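Long-range contact in elongation factor G (Thermus thermophilus, PDB 2DY1), which binds GTP with a magnesium ion and probably acts as a GTPase that drives translocation in protein synthesis: residues Y51-R63 and L431-Y443. Sequence-based numbering, arbitrary orientation.
With MG (magnesium ion), chain B; GTP (guanosine-5'-triphosphate), chain C.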
ATOM      1  N   TYR A  51      16.530  -5.076   9.630  1.00 11.05           N
ATOM      2  CA  TYR A  51      16.922  -6.242  10.414  1.00 11.86           C
ATOM      3  C   TYR A  51      16.170  -7.531  10.079  1.00 10.97           C
ATOM      4  O   TYR A  51      16.650  -8.608  10.416  1.00 13.29           O
ATOM      5  CB  TYR A  51      16.798  -5.933  11.916  1.00 10.95           C
ATOM      6  CG  TYR A  51      15.376  -5.818  12.412  1.00 11.77           C
ATOM      7  CD1 TYR A  51      14.617  -6.963  12.699  1.00 13.02           C
ATOM      8  CD2 TYR A  51      14.771  -4.571  12.563  1.00 10.57           C
ATOM      9  CE1 TYR A  51      13.306  -6.885  13.123  1.00 12.21           C
ATOM     10  CE2 TYR A  51      13.445  -4.481  12.984  1.00 10.63           C
ATOM     11  CZ  TYR A  51      12.716  -5.627  13.270  1.00 13.79           C
ATOM     12  OH  TYR A  51      11.404  -5.525  13.729  1.00 13.01           O
ATOM     13  N   THR A  52      15.001  -7.458   9.440  1.00  9.49           N
ATOM     14  CA  THR A  52      14.312  -8.709   9.105  1.00 10.85           C
ATOM     15  C   THR A  52      15.043  -9.382   7.947  1.00 10.45           C
ATOM     16  O   THR A  52      15.783  -8.734   7.198  1.00 12.06           O
ATOM     17  CB  THR A  52      12.857  -8.496   8.657  1.00 11.23           C
ATOM     18  OG1 THR A  52      12.842  -7.728   7.445  1.00 11.77           O
ATOM     19  CG2 THR A  52      12.055  -7.788   9.755  1.00 12.33           C
ATOM     20  N   PRO A  53      14.881 -10.702   7.795  1.00 11.65           N
ATOM     21  CA  PRO A  53      15.553 -11.398   6.702  1.00 11.46           C
ATOM     22  C   PRO A  53      15.207 -10.827   5.329  1.00 12.09           C
ATOM     23  O   PRO A  53      16.046 -10.771   4.423  1.00 12.03           O
ATOM     24  CB  PRO A  53      15.049 -12.844   6.840  1.00 10.81           C
ATOM     25  CG  PRO A  53      14.812 -12.969   8.302  1.00 10.69           C
ATOM     26  CD  PRO A  53      14.144 -11.642   8.656  1.00 13.81           C
ATOM     27  N   GLU A  54      13.956 -10.391   5.178  1.00 10.68           N
ATOM     28  CA  GLU A  54      13.499  -9.878   3.905  1.00 10.11           C
ATOM     29  C   GLU A  54      14.178  -8.553   3.583  1.00 10.54           C
ATOM     30  O   GLU A  54      14.600  -8.324   2.450  1.00 10.60           O
ATOM     31  CB  GLU A  54      11.981  -9.699   3.939  1.00 10.58           C
ATOM     32  CG  GLU A  54      11.174 -11.033   4.157  1.00 12.69           C
ATOM     33  CD  GLU A  54      11.362 -11.656   5.543  1.00 14.88           C
ATOM     34  OE1 GLU A  54      11.395 -10.921   6.562  1.00 11.97           O
ATOM     35  OE2 GLU A  54      11.476 -12.915   5.624  1.00 12.94           O
ATOM     36  N   ALA A  55      14.279  -7.676   4.580  1.00  9.46           N
ATOM     37  CA  ALA A  55      14.932  -6.378   4.363  1.00 12.59           C
ATOM     38  C   ALA A  55      16.387  -6.531   3.969  1.00 11.14           C
ATOM     39  O   ALA A  55      16.873  -5.827   3.089  1.00 11.64           O
ATOM     40  CB  ALA A  55      14.839  -5.513   5.638  1.00 10.03           C
ATOM     41  N   LYS A  56      17.089  -7.449   4.624  1.00 12.12           N
ATOM     42  CA  LYS A  56      18.491  -7.653   4.328  1.00 11.55           C
ATOM     43  C   LYS A  56      18.695  -8.359   2.996  1.00 12.06           C
ATOM     44  O   LYS A  56      19.508  -7.919   2.189  1.00 12.08           O
ATOM     45  CB  LYS A  56      19.147  -8.413   5.485  1.00 14.98           C
ATOM     46  CG  LYS A  56      19.102  -7.595   6.804  1.00 13.14           C
ATOM     47  CD  LYS A  56      19.360  -8.470   8.030  1.00 28.05           C
ATOM     48  CE  LYS A  56      20.791  -8.916   8.125  1.00 32.41           C
ATOM     49  NZ  LYS A  56      20.989  -9.711   9.363  1.00 27.46           N
ATOM     50  N   LEU A  57      17.929  -9.417   2.734  1.00 11.85           N
ATOM     51  CA  LEU A  57      18.087 -10.147   1.475  1.00 11.51           C
ATOM     52  C   LEU A  57      17.863  -9.237   0.271  1.00 14.75           C
ATOM     53  O   LEU A  57      18.648  -9.247  -0.695  1.00 14.23           O
ATOM     54  CB  LEU A  57      17.102 -11.319   1.421  1.00 14.77           C
ATOM     55  CG  LEU A  57      17.184 -12.128   0.131  1.00 17.49           C
ATOM     56  CD1 LEU A  57      18.552 -12.816   0.062  1.00 20.06           C
ATOM     57  CD2 LEU A  57      16.051 -13.145   0.099  1.00 20.76           C
ATOM     58  N   HIS A  58      16.808  -8.431   0.324  1.00 11.57           N
ATOM     59  CA  HIS A  58      16.489  -7.558  -0.792  1.00 11.27           C
ATOM     60  C   HIS A  58      17.157  -6.195  -0.730  1.00 10.64           C
ATOM     61  O   HIS A  58      16.952  -5.367  -1.616  1.00 13.91           O
ATOM     62  CB  HIS A  58      14.973  -7.412  -0.897  1.00 13.62           C
ATOM     63  CG  HIS A  58      14.284  -8.686  -1.263  1.00 12.95           C
ATOM     64  ND1 HIS A  58      14.193  -9.126  -2.567  1.00 13.71           N
ATOM     65  CD2 HIS A  58      13.720  -9.648  -0.496  1.00 11.49           C
ATOM     66  CE1 HIS A  58      13.606 -10.312  -2.584  1.00 16.23           C
ATOM     67  NE2 HIS A  58      13.310 -10.654  -1.342  1.00 13.57           N
ATOM     68  N   ARG A  59      17.949  -5.971   0.317  1.00 10.66           N
ATOM     69  CA  ARG A  59      18.680  -4.716   0.508  1.00 10.75           C
ATOM     70  C   ARG A  59      17.767  -3.501   0.322  1.00 11.80           C
ATOM     71  O   ARG A  59      18.103  -2.546  -0.381  1.00 13.52           O
ATOM     72  CB  ARG A  59      19.880  -4.655  -0.458  1.00 13.35           C
ATOM     73  CG  ARG A  59      20.967  -5.719  -0.176  1.00 13.78           C
ATOM     74  CD  ARG A  59      21.665  -5.430   1.147  1.00 13.33           C
ATOM     75  NE  ARG A  59      22.934  -6.143   1.353  1.00 18.22           N
ATOM     76  CZ  ARG A  59      23.159  -7.036   2.315  1.00 20.79           C
ATOM     77  NH1 ARG A  59      22.205  -7.380   3.173  1.00 18.20           N
ATOM     78  NH2 ARG A  59      24.381  -7.536   2.477  1.00 19.65           N
ATOM     79  N   THR A  60      16.604  -3.554   0.959  1.00 11.03           N
ATOM     80  CA  THR A  60      15.639  -2.460   0.882  1.00  7.61           C
ATOM     81  C   THR A  60      14.831  -2.484   2.169  1.00  9.79           C
ATOM     82  O   THR A  60      14.664  -3.528   2.791  1.00 11.25           O
ATOM     83  CB  THR A  60      14.713  -2.617  -0.354  1.00 10.52           C
ATOM     84  OG1 THR A  60      13.916  -1.423  -0.511  1.00 11.16           O
ATOM     85  CG2 THR A  60      13.778  -3.805  -0.189  1.00 10.50           C
ATOM     86  N   THR A  61      14.331  -1.329   2.589  1.00  8.75           N
ATOM     87  CA  THR A  61      13.534  -1.281   3.793  1.00 10.43           C
ATOM     88  C   THR A  61      12.136  -1.826   3.522  1.00 10.71           C
ATOM     89  O   THR A  61      11.288  -1.170   2.914  1.00 10.07           O
ATOM     90  CB  THR A  61      13.503   0.182   4.301  1.00  6.87           C
ATOM     91  OG1 THR A  61      14.836   0.537   4.671  1.00  6.89           O
ATOM     92  CG2 THR A  61      12.593   0.340   5.531  1.00  9.53           C
ATOM     93  N   VAL A  62      11.897  -3.044   4.005  1.00 10.63           N
ATOM     94  CA  VAL A  62      10.616  -3.720   3.837  1.00  8.12           C
ATOM     95  C   VAL A  62       9.677  -3.296   4.965  1.00  9.10           C
ATOM     96  O   VAL A  62       8.460  -3.221   4.774  1.00 10.05           O
ATOM     97  CB  VAL A  62      10.831  -5.251   3.896  1.00  9.21           C
ATOM     98  CG1 VAL A  62       9.496  -6.006   3.900  1.00  9.16           C
ATOM     99  CG2 VAL A  62      11.701  -5.666   2.715  1.00 11.42           C
ATOM    100  N   ARG A  63      10.273  -3.033   6.130  1.00 10.14           N
ATOM    101  CA  ARG A  63       9.519  -2.659   7.319  1.00  8.38           C
ATOM    102  C   ARG A  63      10.085  -1.406   7.945  1.00  9.29           C
ATOM    103  O   ARG A  63      11.301  -1.286   8.135  1.00  9.64           O
ATOM    104  CB  ARG A  63       9.587  -3.780   8.358  1.00  9.48           C
ATOM    105  CG  ARG A  63       9.161  -5.172   7.847  1.00  9.02           C
ATOM    106  CD  ARG A  63       7.719  -5.223   7.418  1.00  8.99           C
ATOM    107  NE  ARG A  63       6.837  -5.048   8.579  1.00  9.28           N
ATOM    108  CZ  ARG A  63       5.517  -4.891   8.495  1.00  8.93           C
ATOM    109  NH1 ARG A  63       4.909  -4.887   7.318  1.00 10.44           N
ATOM    110  NH2 ARG A  63       4.797  -4.745   9.608  1.00 11.44           N
ATOM    111  N   LEU A 431       7.624  -7.944  -5.667  1.00 12.08           N
ATOM    112  CA  LEU A 431       8.524  -7.900  -4.528  1.00  9.96           C
ATOM    113  C   LEU A 431       7.734  -8.053  -3.245  1.00 12.28           C
ATOM    114  O   LEU A 431       8.143  -8.790  -2.338  1.00  9.95           O
ATOM    115  CB  LEU A 431       9.324  -6.583  -4.527  1.00 10.93           C
ATOM    116  CG  LEU A 431      10.184  -6.334  -3.279  1.00 10.57           C
ATOM    117  CD1 LEU A 431      11.249  -7.423  -3.123  1.00 14.79           C
ATOM    118  CD2 LEU A 431      10.830  -4.968  -3.381  1.00 14.76           C
ATOM    119  N   HIS A 432       6.588  -7.381  -3.165  1.00 10.36           N
ATOM    120  CA  HIS A 432       5.770  -7.508  -1.951  1.00  8.86           C
ATOM    121  C   HIS A 432       5.454  -8.990  -1.682  1.00 11.10           C
ATOM    122  O   HIS A 432       5.665  -9.491  -0.570  1.00 11.52           O
ATOM    123  CB  HIS A 432       4.474  -6.708  -2.121  1.00 10.50           C
ATOM    124  CG  HIS A 432       3.604  -6.699  -0.898  1.00 11.09           C
ATOM    125  ND1 HIS A 432       2.240  -6.524  -0.969  1.00 11.14           N
ATOM    126  CD2 HIS A 432       3.903  -6.821   0.418  1.00 12.77           C
ATOM    127  CE1 HIS A 432       1.733  -6.542   0.256  1.00 14.50           C
ATOM    128  NE2 HIS A 432       2.721  -6.721   1.113  1.00 11.20           N
ATOM    129  N   LEU A 433       4.955  -9.690  -2.699  1.00 10.37           N
ATOM    130  CA  LEU A 433       4.589 -11.104  -2.537  1.00  8.89           C
ATOM    131  C   LEU A 433       5.800 -11.976  -2.225  1.00 10.72           C
ATOM    132  O   LEU A 433       5.713 -12.929  -1.447  1.00 10.92           O
ATOM    133  CB  LEU A 433       3.867 -11.587  -3.801  1.00 10.22           C
ATOM    134  CG  LEU A 433       2.466 -10.992  -3.956  1.00 10.65           C
ATOM    135  CD1 LEU A 433       1.940 -11.319  -5.350  1.00 17.96           C
ATOM    136  CD2 LEU A 433       1.519 -11.528  -2.867  1.00 13.75           C
ATOM    137  N   ALA A 434       6.954 -11.643  -2.801  1.00 10.56           N
ATOM    138  CA  ALA A 434       8.152 -12.410  -2.500  1.00 10.89           C
ATOM    139  C   ALA A 434       8.488 -12.266  -1.012  1.00 11.46           C
ATOM    140  O   ALA A 434       8.840 -13.242  -0.352  1.00 10.93           O
ATOM    141  CB  ALA A 434       9.346 -11.915  -3.370  1.00 10.03           C
ATOM    142  N   THR A 435       8.367 -11.051  -0.475  1.00 10.99           N
ATOM    143  CA  THR A 435       8.679 -10.869   0.940  1.00  9.72           C
ATOM    144  C   THR A 435       7.673 -11.580   1.832  1.00 12.24           C
ATOM    145  O   THR A 435       8.019 -11.969   2.943  1.00 12.15           O
ATOM    146  CB  THR A 435       8.780  -9.361   1.357  1.00  9.01           C
ATOM    147  OG1 THR A 435       7.521  -8.688   1.191  1.00 11.95           O
ATOM    148  CG2 THR A 435       9.875  -8.675   0.535  1.00 11.23           C
ATOM    149  N   ALA A 436       6.448 -11.768   1.348  1.00  9.76           N
ATOM    150  CA  ALA A 436       5.434 -12.479   2.152  1.00 11.41           C
ATOM    151  C   ALA A 436       5.781 -13.974   2.176  1.00 11.26           C
ATOM    152  O   ALA A 436       5.653 -14.635   3.204  1.00 11.80           O
ATOM    153  CB  ALA A 436       4.035 -12.278   1.558  1.00 10.94           C
ATOM    154  N   LYS A 437       6.194 -14.503   1.032  1.00  9.46           N
ATOM    155  CA  LYS A 437       6.575 -15.914   0.964  1.00 11.14           C
ATOM    156  C   LYS A 437       7.739 -16.157   1.917  1.00 12.89           C
ATOM    157  O   LYS A 437       7.783 -17.160   2.637  1.00 11.79           O
ATOM    158  CB  LYS A 437       6.985 -16.267  -0.468  1.00  8.08           C
ATOM    159  CG  LYS A 437       7.488 -17.693  -0.626  1.00 13.28           C
ATOM    160  CD  LYS A 437       7.743 -18.017  -2.095  1.00 16.76           C
ATOM    161  CE  LYS A 437       8.249 -19.464  -2.207  1.00 18.37           C
ATOM    162  NZ  LYS A 437       8.749 -19.740  -3.584  1.00 25.76           N
ATOM    163  N   GLU A 438       8.703 -15.245   1.892  1.00 10.82           N
ATOM    164  CA  GLU A 438       9.866 -15.335   2.765  1.00 10.67           C
ATOM    165  C   GLU A 438       9.471 -15.229   4.223  1.00 12.73           C
ATOM    166  O   GLU A 438      10.037 -15.917   5.064  1.00 12.13           O
ATOM    167  CB  GLU A 438      10.872 -14.222   2.419  1.00 11.42           C
ATOM    168  CG  GLU A 438      11.488 -14.429   1.040  1.00 12.90           C
ATOM    169  CD  GLU A 438      12.180 -13.187   0.492  1.00 14.81           C
ATOM    170  OE1 GLU A 438      12.626 -12.331   1.284  1.00 16.57           O
ATOM    171  OE2 GLU A 438      12.303 -13.084  -0.750  1.00 18.55           O
ATOM    172  N   ARG A 439       8.510 -14.351   4.529  1.00 10.30           N
ATOM    173  CA  ARG A 439       8.115 -14.199   5.911  1.00  8.81           C
ATOM    174  C   ARG A 439       7.451 -15.473   6.441  1.00  9.95           C
ATOM    175  O   ARG A 439       7.698 -15.846   7.590  1.00  9.97           O
ATOM    176  CB  ARG A 439       7.200 -12.965   6.074  1.00 10.58           C
ATOM    177  CG  ARG A 439       7.011 -12.574   7.531  1.00  9.09           C
ATOM    178  CD  ARG A 439       8.337 -12.250   8.185  1.00 11.15           C
ATOM    179  NE  ARG A 439       8.171 -11.453   9.407  1.00 11.49           N
ATOM    180  CZ  ARG A 439       9.167 -11.190  10.241  1.00 13.43           C
ATOM    181  NH1 ARG A 439      10.393 -11.668   9.995  1.00 13.27           N
ATOM    182  NH2 ARG A 439       8.962 -10.424  11.313  1.00 13.13           N
ATOM    183  N   LEU A 440       6.629 -16.124   5.617  1.00 11.77           N
ATOM    184  CA  LEU A 440       5.985 -17.376   6.010  1.00 10.73           C
ATOM    185  C   LEU A 440       7.108 -18.393   6.301  1.00 13.49           C
ATOM    186  O   LEU A 440       7.021 -19.176   7.254  1.00 11.62           O
ATOM    187  CB  LEU A 440       5.061 -17.859   4.886  1.00 10.50           C
ATOM    188  CG  LEU A 440       3.808 -16.978   4.752  1.00 12.31           C
ATOM    189  CD1 LEU A 440       3.017 -17.298   3.492  1.00 12.35           C
ATOM    190  CD2 LEU A 440       2.926 -17.209   5.996  1.00 13.08           C
ATOM    191  N   GLN A 441       8.169 -18.360   5.496  1.00 10.52           N
ATOM    192  CA  GLN A 441       9.321 -19.257   5.720  1.00 10.54           C
ATOM    193  C   GLN A 441       9.971 -18.951   7.090  1.00 14.23           C
ATOM    194  O   GLN A 441      10.419 -19.854   7.791  1.00 14.88           O
ATOM    195  CB  GLN A 441      10.326 -19.070   4.570  1.00 14.39           C
ATOM    196  CG  GLN A 441      11.714 -19.675   4.768  1.00 19.84           C
ATOM    197  CD  GLN A 441      12.660 -19.290   3.623  1.00 20.00           C
ATOM    198  OE1 GLN A 441      12.792 -18.097   3.260  1.00 25.91           O
ATOM    199  NE2 GLN A 441      13.307 -20.287   3.043  1.00 20.62           N
ATOM    200  N   ASP A 442      10.035 -17.676   7.480  1.00 11.75           N
ATOM    201  CA  ASP A 442      10.617 -17.314   8.769  1.00 13.34           C
ATOM    202  C   ASP A 442       9.788 -17.907   9.882  1.00 12.84           C
ATOM    203  O   ASP A 442      10.314 -18.199  10.958  1.00 15.18           O
ATOM    204  CB  ASP A 442      10.639 -15.798   9.000  1.00 11.62           C
ATOM    205  CG  ASP A 442      11.476 -15.055   7.996  1.00 15.84           C
ATOM    206  OD1 ASP A 442      12.313 -15.680   7.315  1.00 15.41           O
ATOM    207  OD2 ASP A 442      11.304 -13.809   7.900  1.00 12.55           O
ATOM    208  N   TYR A 443       8.488 -18.037   9.623  1.00 13.85           N
ATOM    209  CA  TYR A 443       7.557 -18.581  10.616  1.00 11.89           C
ATOM    210  C   TYR A 443       7.534 -20.109  10.578  1.00 15.08           C
ATOM    211  O   TYR A 443       6.753 -20.739  11.298  1.00 18.32           O
ATOM    212  CB  TYR A 443       6.140 -18.059  10.391  1.00 12.08           C
ATOM    213  CG  TYR A 443       5.980 -16.545  10.544  1.00 10.47           C
ATOM    214  CD1 TYR A 443       6.777 -15.828  11.427  1.00 15.25           C
ATOM    215  CD2 TYR A 443       4.987 -15.864   9.840  1.00 13.58           C
ATOM    216  CE1 TYR A 443       6.583 -14.447  11.614  1.00 16.59           C
ATOM    217  CE2 TYR A 443       4.785 -14.490  10.020  1.00 13.04           C
ATOM    218  CZ  TYR A 443       5.583 -13.800  10.912  1.00 14.60           C
ATOM    219  OH  TYR A 443       5.349 -12.455  11.162  1.00 14.13           O
TER
HETATM  220 MG    MG B 701      15.860   1.996   3.654  1.00  9.28          MG
HETATM  221  PG  GTP C 700      15.071   1.946   0.458  1.00 10.86           P
HETATM  222  O1G GTP C 700      15.259   0.609  -0.414  1.00 13.18           O
HETATM  223  O2G GTP C 700      14.884   1.546   2.001  1.00 10.80           O
HETATM  224  O3G GTP C 700      13.975   2.810  -0.035  1.00 14.90           O
HETATM  225  O3B GTP C 700      16.512   2.650   0.307  1.00  9.77           O
HETATM  226  PB  GTP C 700      17.058   3.832   1.245  1.00 11.27           P
HETATM  227  O1B GTP C 700      16.423   5.103   0.825  1.00 11.91           O
HETATM  228  O2B GTP C 700      16.933   3.438   2.669  1.00  8.00           O
HETATM  229  O3A GTP C 700      18.587   3.937   0.772  1.00 13.85           O
HETATM  230  PA  GTP C 700      19.807   3.185   1.494  1.00 14.91           P
HETATM  231  O1A GTP C 700      20.155   3.914   2.733  1.00 14.79           O
HETATM  232  O2A GTP C 700      19.492   1.741   1.584  1.00 15.16           O
HETATM  233  O5' GTP C 700      21.014   3.402   0.455  1.00 13.65           O
HETATM  234  C5' GTP C 700      21.010   2.657  -0.763  1.00 14.65           C
HETATM  235  C4' GTP C 700      22.390   2.721  -1.415  1.00 19.65           C
HETATM  236  O4' GTP C 700      22.729   4.114  -1.518  1.00 15.10           O
HETATM  237  C3' GTP C 700      23.433   2.086  -0.493  1.00 20.18           C
HETATM  238  O3' GTP C 700      24.479   1.523  -1.288  1.00 24.77           O
HETATM  239  C2' GTP C 700      23.955   3.285   0.298  1.00 19.94           C
HETATM  240  O2' GTP C 700      25.306   3.036   0.697  1.00 21.94           O
HETATM  241  C1' GTP C 700      23.968   4.323  -0.823  1.00 11.76           C
HETATM  242  N9  GTP C 700      24.013   5.715  -0.322  1.00 14.53           N
HETATM  243  C8  GTP C 700      23.173   6.261   0.556  1.00 13.98           C
HETATM  244  N7  GTP C 700      23.428   7.563   0.669  1.00 14.05           N
HETATM  245  C5  GTP C 700      24.444   7.852  -0.139  1.00 13.10           C
HETATM  246  C6  GTP C 700      25.133   9.024  -0.434  1.00 18.90           C
HETATM  247  O6  GTP C 700      24.812  10.105   0.057  1.00 16.27           O
HETATM  248  N1  GTP C 700      26.196   8.964  -1.345  1.00 16.72           N
HETATM  249  C2  GTP C 700      26.540   7.744  -1.939  1.00 20.68           C
HETATM  250  N2  GTP C 700      27.546   7.682  -2.806  1.00 19.77           N
HETATM  251  N3  GTP C 700      25.848   6.635  -1.633  1.00 17.96           N
HETATM  252  C4  GTP C 700      24.828   6.670  -0.764  1.00 16.38           C
HETATM  253  O   HOH W   1      17.393   0.624   3.265  1.00 11.70           O
HETATM  254  O   HOH W   2      14.435   3.411   4.242  1.00  8.96           O
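The switch 1 region of a translational GTPase, ordered around GTP and magnesium, meets domain III where Glu54 and His58, on one side of the short helix 53-57 and its Schellman end, reach the helix containing 431-442. The two axes come within 9.9 Å. Glu54 enters as a knob among Thr435, Glu438, Arg439 and Asp442. With CG anti to its own carbonyl carbon (chi1 -62°), Glu54 sets CG 3.5 Å from Thr435 O, and the bend at chi2 turns the carboxylate toward Asp442. There Glu54 OE2 lies just 2.5 Å from Asp442 OD2, so one of the two acids probably holds a proton. Arg439 would offset the remaining charge: Asp442 OD2 lies in the guanidinium plane and is met by NH1 on its anti side, a salt bridge, whereas the one from NH1 to Glu54 OE1, well out of that plane, is long at 3.7 Å. Glu408 and Asp294 take the other guanidinium nitrogens of Arg439. On the switch side, Thr61 N donates to GTP O2G and Thr61 OG1 binds magnesium, so the same segment that meets domain III also holds the gamma-phosphate and the metal. Over one face of the His58 ring lies Leu431 CD1, 3.7 Å from the ring centroid, a CH-pi contact. At the ring edge, His58 NE2 donates to the syn lone pair of Glu438 OE2 at 2.7 Å, nearly straight at 170°, with ring and carboxylate almost coplanar.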